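Local coordinates for tetratricopeptide TPR_2 repeat protein (PDB 5DJS) that is probably a family 41 glycosyltransferase-type protein, joining tetratricopeptide repeats to a GT-B-type region whose pocket holds uridine-5'-diphosphate, at residues 194-199 and 217-222. The protein carries 1 engineered substitution. Numbering follows the deposited sequence.
Sequences EVYCYS and RWRDVW
Arg219 and the tyrosines Tyr196 and Tyr198 illustrate how, where a chain lies hydrogen-bonded along the edge of a sheet, one long side chain can also lie across two neighbouring rings. From CB, which meets Tyr198 CD1 at 3.7 Å, the arginine runs on past the same ring: CG passes near Tyr198 CE1, and CD lies 3.7 Å from Tyr198 CE1. The side chain bends at chi2 (110°), and NE arrives at the edge of the other ring, 3.7 Å from Tyr196 CD2. The same NE forms a salt bridge with Asp236 of helix 226-236; the carboxylate oxygen it meets also accepts a hydrogen bond from Tyr198 OH, so arginine and tyrosine share one anchor. Arg217 CG sits over one face of the Tyr196 ring, 3.8 Å from its centroid and 20° off the normal, a CH-pi contact. Val221 CG2 meets the Tyr198 ring in plane at its edge. On the side of Cys197 and Ser199, the six-membered ring of Trp218 reaches back to the CB atoms of both. Backbone hydrogen bonds join the segments: Arg217 N to Val195 O and Cys197 N to Arg217 O, then Ser199 N to Arg219 O and Val221 N to Ser199 O (3.0 Å). Strand 193-199 is outermost in a parallel six-stranded sheet, and 217-222, from the loop after helix 206-214, runs beside it in roughly the same direction, bordering the Rossmann-like sheet expected of a GT-B fold.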
# COMPACT_ATOMS: atom_id res chain seq x y z
N GLU A 194 -2.27 -26.04 -1.82
CA GLU A 194 -3.02 -25.76 -3.04
C GLU A 194 -3.52 -24.32 -3.04
O GLU A 194 -4.01 -23.84 -2.02
CB GLU A 194 -4.20 -26.71 -3.18
CG GLU A 194 -4.93 -26.57 -4.50
CD GLU A 194 -6.09 -27.51 -4.63
OE1 GLU A 194 -6.52 -28.10 -3.59
OE2 GLU A 194 -6.60 -27.66 -5.76
N VAL A 195 -3.43 -23.66 -4.18
CA VAL A 195 -3.55 -22.20 -4.25
C VAL A 195 -4.83 -21.74 -4.95
O VAL A 195 -4.99 -21.89 -6.17
CB VAL A 195 -2.30 -21.57 -4.91
CG1 VAL A 195 -2.44 -20.06 -5.01
CG2 VAL A 195 -1.04 -21.92 -4.12
N TYR A 196 -5.72 -21.15 -4.14
CA TYR A 196 -6.93 -20.46 -4.59
C TYR A 196 -6.64 -18.96 -4.51
O TYR A 196 -6.06 -18.49 -3.54
CB TYR A 196 -8.11 -20.79 -3.67
CG TYR A 196 -8.66 -22.21 -3.80
CD1 TYR A 196 -7.89 -23.32 -3.43
CD2 TYR A 196 -9.95 -22.44 -4.28
CE1 TYR A 196 -8.39 -24.61 -3.55
CE2 TYR A 196 -10.45 -23.73 -4.41
CZ TYR A 196 -9.66 -24.81 -4.03
OH TYR A 196 -10.12 -26.11 -4.14
N CYS A 197 -7.04 -18.22 -5.53
CA CYS A 197 -6.96 -16.75 -5.49
C CYS A 197 -8.37 -16.19 -5.59
O CYS A 197 -9.16 -16.71 -6.34
CB CYS A 197 -6.11 -16.21 -6.63
SG CYS A 197 -4.35 -16.34 -6.28
N TYR A 198 -8.68 -15.16 -4.81
CA TYR A 198 -9.96 -14.49 -4.92
C TYR A 198 -9.69 -13.02 -5.28
O TYR A 198 -9.26 -12.23 -4.43
CB TYR A 198 -10.70 -14.65 -3.61
CG TYR A 198 -10.99 -16.10 -3.24
CD1 TYR A 198 -12.16 -16.74 -3.67
CD2 TYR A 198 -10.10 -16.83 -2.46
CE1 TYR A 198 -12.42 -18.06 -3.33
CE2 TYR A 198 -10.35 -18.15 -2.10
CZ TYR A 198 -11.51 -18.77 -2.54
OH TYR A 198 -11.76 -20.07 -2.19
N SER A 199 -9.91 -12.69 -6.56
CA SER A 199 -9.68 -11.33 -7.10
C SER A 199 -10.87 -10.43 -6.85
O SER A 199 -11.95 -10.63 -7.42
CB SER A 199 -9.41 -11.39 -8.62
OG SER A 199 -9.31 -10.09 -9.22
N ARG A 217 -6.73 -22.70 -8.69
CA ARG A 217 -8.11 -22.24 -8.93
C ARG A 217 -8.16 -20.71 -8.85
O ARG A 217 -7.39 -20.12 -8.10
CB ARG A 217 -9.06 -22.83 -7.89
CG ARG A 217 -8.95 -24.33 -7.66
CD ARG A 217 -9.35 -25.18 -8.86
NE ARG A 217 -9.89 -26.47 -8.43
CZ ARG A 217 -11.18 -26.76 -8.26
NH1 ARG A 217 -12.14 -25.87 -8.53
NH2 ARG A 217 -11.52 -27.98 -7.83
N TRP A 218 -9.10 -20.09 -9.58
CA TRP A 218 -9.16 -18.61 -9.67
C TRP A 218 -10.28 -17.84 -8.94
O TRP A 218 -9.96 -17.09 -8.04
CB TRP A 218 -9.09 -18.14 -11.12
CG TRP A 218 -8.94 -16.64 -11.23
CD1 TRP A 218 -9.83 -15.76 -11.79
CD2 TRP A 218 -7.85 -15.85 -10.74
NE1 TRP A 218 -9.35 -14.48 -11.69
CE2 TRP A 218 -8.14 -14.50 -11.05
CE3 TRP A 218 -6.65 -16.15 -10.08
CZ2 TRP A 218 -7.28 -13.46 -10.72
CZ3 TRP A 218 -5.79 -15.11 -9.75
CH2 TRP A 218 -6.11 -13.78 -10.06
N ARG A 219 -11.54 -17.94 -9.34
CA ARG A 219 -12.65 -17.15 -8.67
C ARG A 219 -12.57 -15.60 -8.73
O ARG A 219 -11.79 -14.97 -7.99
CB ARG A 219 -12.86 -17.59 -7.20
CG ARG A 219 -13.34 -19.03 -7.05
CD ARG A 219 -12.29 -19.96 -6.45
NE ARG A 219 -12.80 -21.32 -6.41
CZ ARG A 219 -12.98 -22.10 -7.48
NH1 ARG A 219 -12.67 -21.70 -8.71
NH2 ARG A 219 -13.48 -23.32 -7.30
N ASP A 220 -13.40 -15.01 -9.60
CA ASP A 220 -13.67 -13.55 -9.61
C ASP A 220 -14.79 -13.17 -8.64
O ASP A 220 -15.95 -13.53 -8.83
CB ASP A 220 -14.06 -13.09 -11.02
CG ASP A 220 -12.91 -13.20 -12.00
OD1 ASP A 220 -11.74 -13.05 -11.59
OD2 ASP A 220 -13.18 -13.44 -13.19
N VAL A 221 -14.43 -12.36 -7.64
CA VAL A 221 -15.22 -12.18 -6.43
C VAL A 221 -15.95 -10.83 -6.31
O VAL A 221 -16.95 -10.75 -5.58
CB VAL A 221 -14.31 -12.47 -5.21
CG1 VAL A 221 -14.94 -12.07 -3.88
CG2 VAL A 221 -13.96 -13.95 -5.20
N TRP A 222 -15.49 -9.80 -7.02
CA TRP A 222 -16.06 -8.44 -6.88
C TRP A 222 -17.60 -8.35 -6.95
O TRP A 222 -18.19 -7.64 -6.13
CB TRP A 222 -15.38 -7.42 -7.83
CG TRP A 222 -15.61 -7.63 -9.29
CD1 TRP A 222 -16.66 -7.17 -10.03
CD2 TRP A 222 -14.77 -8.36 -10.21
NE1 TRP A 222 -16.53 -7.57 -11.34
CE2 TRP A 222 -15.38 -8.30 -11.48
CE3 TRP A 222 -13.56 -9.07 -10.07
CZ2 TRP A 222 -14.83 -8.92 -12.61
CZ3 TRP A 222 -13.01 -9.69 -11.19
CH2 TRP A 222 -13.65 -9.60 -12.44